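Side-chain contacts in glutathione S-transferase 1 (Ascaris suum, PDB 4Q5F), which conjugates reduced glutathione to a wide range of hydrophobic electrophiles and can also act as a glutathione peroxidase: residues Leu83-Phe87 with Gly88-Lys92; Thr166-Asp169 with Leu170-Asp174. One frame throughout, in Å; residues are numbered along the deposited sequence.

Contact 1 of 2, residues Leu83-Phe87 with Gly88-Lys92; sequences LGRQF and GLAGK
Arg85 and Ala90 meet through aliphatic carbon across a Schellman motif, the turn that ends helix 76-86 and starts the linker from the thioredoxin-like domain to helix 94-114. The methyl of Ala90 points at the last helical turn and packs against Arg85 CG, 3.6 Å from Ala90 CB. With CG set beside the backbone N (chi1 -75°), Arg85 brings this one methylene alongside the methyl; the chain then bends at chi3 and carries the guanidinium onward to Glu97 of the second subunit, where NH2 forms a salt bridge. One methylene of the arginine thus touches the turn, while its charged end lies at the dimer interface.

Two backbone bonds hold the turn. The strong one runs from Leu89 N to Gly84 O, at 2.7 Å and nearly straight (161°), and closes a six-residue turn, the 6→1 bond of the motif; Gly88 N to Arg85 O is the weak 5→2 bond. Gly88 takes up the left-handed conformation (phi 63°) that reverses the chain.

Phe87 and Leu89 flank this glycine. Their contact is slight: the tip of Leu89, CD1, lies 4.2 Å from Phe87 CB, the root of the aromatic side chain, while the phenyl ring leads off to Ala37 and Val39 and Leu89 also reaches Gln36 and Val165. The isobutyl group instead lies against carbonyl oxygens: Leu89 CB is 3.8 Å from Gly84 O, and Leu89 CG is as far from Phe87 O. The ring of Phe87 folds back over the end of the helix, so that Leu83 O stands 3.2 Å above one face of the Phe87 ring, displaced toward its rim.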
ATOM      1  N   LEU B  83      -5.651   0.138 -13.496  1.00 18.50           N
ATOM      2  CA  LEU B  83      -5.823   1.078 -14.595  1.00 20.89           C
ATOM      3  C   LEU B  83      -4.498   1.350 -15.293  1.00 24.86           C
ATOM      4  O   LEU B  83      -4.430   1.400 -16.520  1.00 25.21           O
ATOM      5  CB  LEU B  83      -6.411   2.393 -14.078  1.00 16.79           C
ATOM      6  CG  LEU B  83      -7.936   2.483 -14.002  1.00 20.22           C
ATOM      7  CD1 LEU B  83      -8.551   1.193 -13.502  1.00 27.51           C
ATOM      8  CD2 LEU B  83      -8.353   3.641 -13.107  1.00 16.32           C
ATOM      9  N   GLY B  84      -3.450   1.533 -14.499  1.00 22.20           N
ATOM     10  CA  GLY B  84      -2.136   1.839 -15.028  1.00 21.10           C
ATOM     11  C   GLY B  84      -1.633   0.777 -15.982  1.00 24.48           C
ATOM     12  O   GLY B  84      -1.135   1.087 -17.064  1.00 23.56           O
ATOM     13  N   ARG B  85      -1.769  -0.482 -15.578  1.00 20.56           N
ATOM     14  CA  ARG B  85      -1.316  -1.602 -16.391  1.00 18.36           C
ATOM     15  C   ARG B  85      -2.179  -1.769 -17.636  1.00 25.94           C
ATOM     16  O   ARG B  85      -1.669  -2.075 -18.714  1.00 34.82           O
ATOM     17  CB  ARG B  85      -1.319  -2.884 -15.560  1.00 17.29           C
ATOM     18  CG  ARG B  85      -0.170  -2.946 -14.572  1.00 24.27           C
ATOM     19  CD  ARG B  85      -0.430  -3.903 -13.425  1.00 33.88           C
ATOM     20  NE  ARG B  85      -0.353  -5.302 -13.836  1.00 46.36           N
ATOM     21  CZ  ARG B  85       0.060  -6.297 -13.054  1.00 55.11           C
ATOM     22  NH1 ARG B  85       0.449  -6.060 -11.804  1.00 39.20           N
ATOM     23  NH2 ARG B  85       0.092  -7.538 -13.523  1.00 45.61           N
ATOM     24  N   GLN B  86      -3.481  -1.559 -17.484  1.00 25.46           N
ATOM     25  CA  GLN B  86      -4.404  -1.640 -18.610  1.00 23.06           C
ATOM     26  C   GLN B  86      -4.071  -0.604 -19.679  1.00 25.82           C
ATOM     27  O   GLN B  86      -4.258  -0.859 -20.869  1.00 31.54           O
ATOM     28  CB  GLN B  86      -5.846  -1.434 -18.135  1.00 22.45           C
ATOM     29  CG  GLN B  86      -6.449  -2.634 -17.421  1.00 25.92           C
ATOM     30  CD  GLN B  86      -6.586  -3.843 -18.323  1.00 33.70           C
ATOM     31  OE1 GLN B  86      -6.954  -3.724 -19.491  1.00 37.86           O
ATOM     32  NE2 GLN B  86      -6.282  -5.019 -17.785  1.00 25.58           N
ATOM     33  N   PHE B  87      -3.574   0.555 -19.252  1.00 18.96           N
ATOM     34  CA  PHE B  87      -3.373   1.686 -20.158  1.00 18.83           C
ATOM     35  C   PHE B  87      -1.903   1.932 -20.502  1.00 21.77           C
ATOM     36  O   PHE B  87      -1.563   2.960 -21.086  1.00 25.41           O
ATOM     37  CB  PHE B  87      -3.963   2.965 -19.555  1.00 18.35           C
ATOM     38  CG  PHE B  87      -5.422   2.860 -19.189  1.00 17.87           C
ATOM     39  CD1 PHE B  87      -6.217   1.842 -19.696  1.00 22.57           C
ATOM     40  CD2 PHE B  87      -5.998   3.790 -18.341  1.00 17.91           C
ATOM     41  CE1 PHE B  87      -7.555   1.754 -19.356  1.00 17.81           C
ATOM     42  CE2 PHE B  87      -7.335   3.706 -17.999  1.00 21.77           C
ATOM     43  CZ  PHE B  87      -8.114   2.686 -18.507  1.00 20.65           C
ATOM     44  N   GLY B  88      -1.032   0.995 -20.139  1.00 25.59           N
ATOM     45  CA  GLY B  88       0.384   1.130 -20.432  1.00 18.05           C
ATOM     46  C   GLY B  88       1.027   2.317 -19.736  1.00 25.26           C
ATOM     47  O   GLY B  88       1.914   2.964 -20.293  1.00 26.07           O
ATOM     48  N   LEU B  89       0.573   2.602 -18.518  1.00 22.74           N
ATOM     49  CA  LEU B  89       1.127   3.681 -17.703  1.00 28.57           C
ATOM     50  C   LEU B  89       1.706   3.116 -16.411  1.00 22.57           C
ATOM     51  O   LEU B  89       1.650   3.756 -15.361  1.00 23.95           O
ATOM     52  CB  LEU B  89       0.040   4.709 -17.374  1.00 24.22           C
ATOM     53  CG  LEU B  89      -0.500   5.532 -18.542  1.00 26.07           C
ATOM     54  CD1 LEU B  89      -1.761   6.271 -18.131  1.00 25.53           C
ATOM     55  CD2 LEU B  89       0.557   6.510 -19.027  1.00 29.23           C
ATOM     56  N   ALA B  90       2.263   1.911 -16.498  1.00 19.10           N
ATOM     57  CA  ALA B  90       2.720   1.186 -15.316  1.00 27.33           C
ATOM     58  C   ALA B  90       4.221   0.899 -15.338  1.00 24.05           C
ATOM     59  O   ALA B  90       4.785   0.487 -14.329  1.00 28.47           O
ATOM     60  CB  ALA B  90       1.937  -0.112 -15.172  1.00 20.96           C
ATOM     61  N   GLY B  91       4.860   1.129 -16.482  1.00 29.30           N
ATOM     62  CA  GLY B  91       6.270   0.815 -16.655  1.00 29.94           C
ATOM     63  C   GLY B  91       6.470  -0.147 -17.810  1.00 35.89           C
ATOM     64  O   GLY B  91       5.577  -0.933 -18.125  1.00 30.41           O
ATOM     65  N   LYS B  92       7.645  -0.092 -18.431  1.00 36.48           N
ATOM     66  CA  LYS B  92       7.914  -0.865 -19.641  1.00 34.69           C
ATOM     67  C   LYS B  92       8.504  -2.252 -19.369  1.00 30.40           C
ATOM     68  O   LYS B  92       8.609  -3.066 -20.284  1.00 35.69           O
ATOM     69  CB  LYS B  92       8.841  -0.078 -20.572  1.00 34.19           C
ATOM     70  CG  LYS B  92       8.124   0.935 -21.461  1.00 52.94           C
ATOM     71  CD  LYS B  92       7.357   0.251 -22.585  1.00 71.27           C
ATOM     72  CE  LYS B  92       6.935   1.244 -23.661  1.00 74.22           C
ATOM     73  NZ  LYS B  92       6.369   0.567 -24.863  1.00 52.41           N
TER

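Contact 2 of 2, residues Thr166-Asp169 with Leu170-Asp174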
ATOM      1  N   THR B 166       3.899   7.711 -15.595  1.00 33.92           N
ATOM      2  CA  THR B 166       3.248   6.516 -15.061  1.00 24.71           C
ATOM      3  C   THR B 166       2.123   6.925 -14.111  1.00 24.39           C
ATOM      4  O   THR B 166       1.969   8.105 -13.797  1.00 25.40           O
ATOM      5  CB  THR B 166       4.240   5.607 -14.307  1.00 26.94           C
ATOM      6  OG1 THR B 166       4.745   6.292 -13.153  1.00 22.23           O
ATOM      7  CG2 THR B 166       5.399   5.205 -15.211  1.00 24.76           C
ATOM      8  N   TRP B 167       1.341   5.954 -13.653  1.00 21.77           N
ATOM      9  CA  TRP B 167       0.199   6.252 -12.794  1.00 21.64           C
ATOM     10  C   TRP B 167       0.640   6.803 -11.442  1.00 19.84           C
ATOM     11  O   TRP B 167      -0.074   7.595 -10.829  1.00 23.38           O
ATOM     12  CB  TRP B 167      -0.682   5.013 -12.600  1.00 15.78           C
ATOM     13  CG  TRP B 167      -0.002   3.858 -11.920  1.00 16.56           C
ATOM     14  CD1 TRP B 167       0.603   2.793 -12.523  1.00 21.54           C
ATOM     15  CD2 TRP B 167       0.129   3.642 -10.509  1.00 17.10           C
ATOM     16  NE1 TRP B 167       1.103   1.932 -11.577  1.00 16.01           N
ATOM     17  CE2 TRP B 167       0.824   2.432 -10.333  1.00 20.02           C
ATOM     18  CE3 TRP B 167      -0.276   4.360  -9.379  1.00 14.94           C
ATOM     19  CZ2 TRP B 167       1.128   1.921  -9.072  1.00 17.78           C
ATOM     20  CZ3 TRP B 167       0.027   3.850  -8.129  1.00 16.25           C
ATOM     21  CH2 TRP B 167       0.720   2.643  -7.985  1.00 16.21           C
ATOM     22  N   ALA B 168       1.815   6.388 -10.981  1.00 21.21           N
ATOM     23  CA  ALA B 168       2.353   6.892  -9.723  1.00 19.26           C
ATOM     24  C   ALA B 168       2.640   8.382  -9.839  1.00 21.67           C
ATOM     25  O   ALA B 168       2.405   9.142  -8.901  1.00 20.31           O
ATOM     26  CB  ALA B 168       3.615   6.135  -9.341  1.00 17.94           C
ATOM     27  N   ASP B 169       3.145   8.796 -10.998  1.00 24.71           N
ATOM     28  CA  ASP B 169       3.427  10.204 -11.246  1.00 22.56           C
ATOM     29  C   ASP B 169       2.156  11.041 -11.151  1.00 27.42           C
ATOM     30  O   ASP B 169       2.146  12.105 -10.532  1.00 23.00           O
ATOM     31  CB  ASP B 169       4.060  10.389 -12.626  1.00 23.11           C
ATOM     32  CG  ASP B 169       5.412   9.709 -12.748  1.00 32.04           C
ATOM     33  OD1 ASP B 169       6.263   9.908 -11.855  1.00 26.80           O
ATOM     34  OD2 ASP B 169       5.621   8.973 -13.737  1.00 29.37           O
ATOM     35  N   LEU B 170       1.086  10.551 -11.769  1.00 24.58           N
ATOM     36  CA  LEU B 170      -0.176  11.280 -11.817  1.00 20.20           C
ATOM     37  C   LEU B 170      -0.777  11.489 -10.428  1.00 20.99           C
ATOM     38  O   LEU B 170      -1.231  12.584 -10.095  1.00 24.18           O
ATOM     39  CB  LEU B 170      -1.179  10.537 -12.703  1.00 18.57           C
ATOM     40  CG  LEU B 170      -0.757  10.313 -14.160  1.00 22.06           C
ATOM     41  CD1 LEU B 170      -1.778   9.448 -14.882  1.00 21.05           C
ATOM     42  CD2 LEU B 170      -0.572  11.638 -14.882  1.00 23.42           C
ATOM     43  N   VAL B 171      -0.781  10.433  -9.621  1.00 21.08           N
ATOM     44  CA  VAL B 171      -1.402  10.484  -8.302  1.00 17.45           C
ATOM     45  C   VAL B 171      -0.555  11.282  -7.316  1.00 23.43           C
ATOM     46  O   VAL B 171      -1.080  12.079  -6.538  1.00 21.69           O
ATOM     47  CB  VAL B 171      -1.638   9.065  -7.738  1.00 14.41           C
ATOM     48  CG1 VAL B 171      -2.261   9.127  -6.344  1.00 15.20           C
ATOM     49  CG2 VAL B 171      -2.530   8.268  -8.676  1.00 15.52           C
ATOM     50  N   ILE B 172       0.755  11.054  -7.347  1.00 17.99           N
ATOM     51  CA  ILE B 172       1.672  11.719  -6.428  1.00 21.17           C
ATOM     52  C   ILE B 172       1.624  13.234  -6.602  1.00 21.26           C
ATOM     53  O   ILE B 172       1.398  13.967  -5.641  1.00 21.30           O
ATOM     54  CB  ILE B 172       3.123  11.210  -6.623  1.00 22.95           C
ATOM     55  CG1 ILE B 172       3.255   9.790  -6.070  1.00 17.91           C
ATOM     56  CG2 ILE B 172       4.136  12.124  -5.924  1.00 17.70           C
ATOM     57  CD1 ILE B 172       4.547   9.090  -6.445  1.00 12.51           C
ATOM     58  N   THR B 173       1.833  13.693  -7.830  1.00 16.34           N
ATOM     59  CA  THR B 173       1.916  15.122  -8.108  1.00 21.51           C
ATOM     60  C   THR B 173       0.611  15.856  -7.803  1.00 20.86           C
ATOM     61  O   THR B 173       0.631  17.008  -7.370  1.00 26.31           O
ATOM     62  CB  THR B 173       2.301  15.382  -9.571  1.00 22.09           C
ATOM     63  OG1 THR B 173       1.388  14.700 -10.439  1.00 19.76           O
ATOM     64  CG2 THR B 173       3.716  14.895  -9.837  1.00 16.39           C
ATOM     65  N   ASP B 174      -0.520  15.198  -8.027  1.00 18.95           N
ATOM     66  CA  ASP B 174      -1.812  15.810  -7.738  1.00 21.51           C
ATOM     67  C   ASP B 174      -1.980  15.997  -6.237  1.00 20.85           C
ATOM     68  O   ASP B 174      -2.420  17.051  -5.778  1.00 18.44           O
ATOM     69  CB  ASP B 174      -2.959  14.958  -8.281  1.00 19.64           C
ATOM     70  CG  ASP B 174      -4.316  15.602  -8.063  1.00 29.40           C
ATOM     71  OD1 ASP B 174      -4.633  16.578  -8.776  1.00 19.15           O
ATOM     72  OD2 ASP B 174      -5.064  15.130  -7.182  1.00 31.70           O
TER
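The carbonyl oxygen of Asp169 is gripped twice by Thr173, one turn further along helix 167-182, whose first turn carries the Thr-Xaa-Xaa-Asp sequence of an N-capping box. Thr173 OG1 donates to Asp169 O at 2.7 Å and Thr173 N at 3.1 Å, both tilted out of the carbonyl plane. A chi1 of 55° turns the hydroxyl back along the helix, which buries its polar end in this bond while the residue faces Tyr196, Ile197 and Val200.

At the start of the helix Thr166 is the N-cap. Its backbone N binds Asp169 OD2 at 2.8 Å through the anti lone pair of the carboxylate, the half of the capping box in which the fourth residue holds the first. Asp169 OD1 is taken by the hydroxyl of Tyr196, so each carboxylate oxygen has its own partner; the helix N-terminus would probably favour the ionised form of this buried acid.

Apolar branches press on the carbonyls of the preceding turn. Val171 CG2 sits 3.3 Å from Trp167 O. Ile172 curls round Ala168 O, with its CD1 ending 4.2 Å from Ala168 CB.

In the fold
Contact 1 closes the last helix of the thioredoxin-like domain and contact 2 opens a central helix of the all-helical domain; their centres lie 12 Å apart and they touch directly. A probable hydrogen bond from Trp167 N to Leu89 O (2.8 Å) joins the linker to the first turn of helix 167-182. The indole packs beside it, Trp167 CD1 lying 3.8 Å from Gly84 CA. Trp167 and Val171 both also touch Tyr80 on helix 76-86, which begins at Ser76 of the glutathione pocket. Contact 1 is remote from that pocket, whereas the side chain of Val171 comes within about 10 Å of a bound glutathione without belonging to its site.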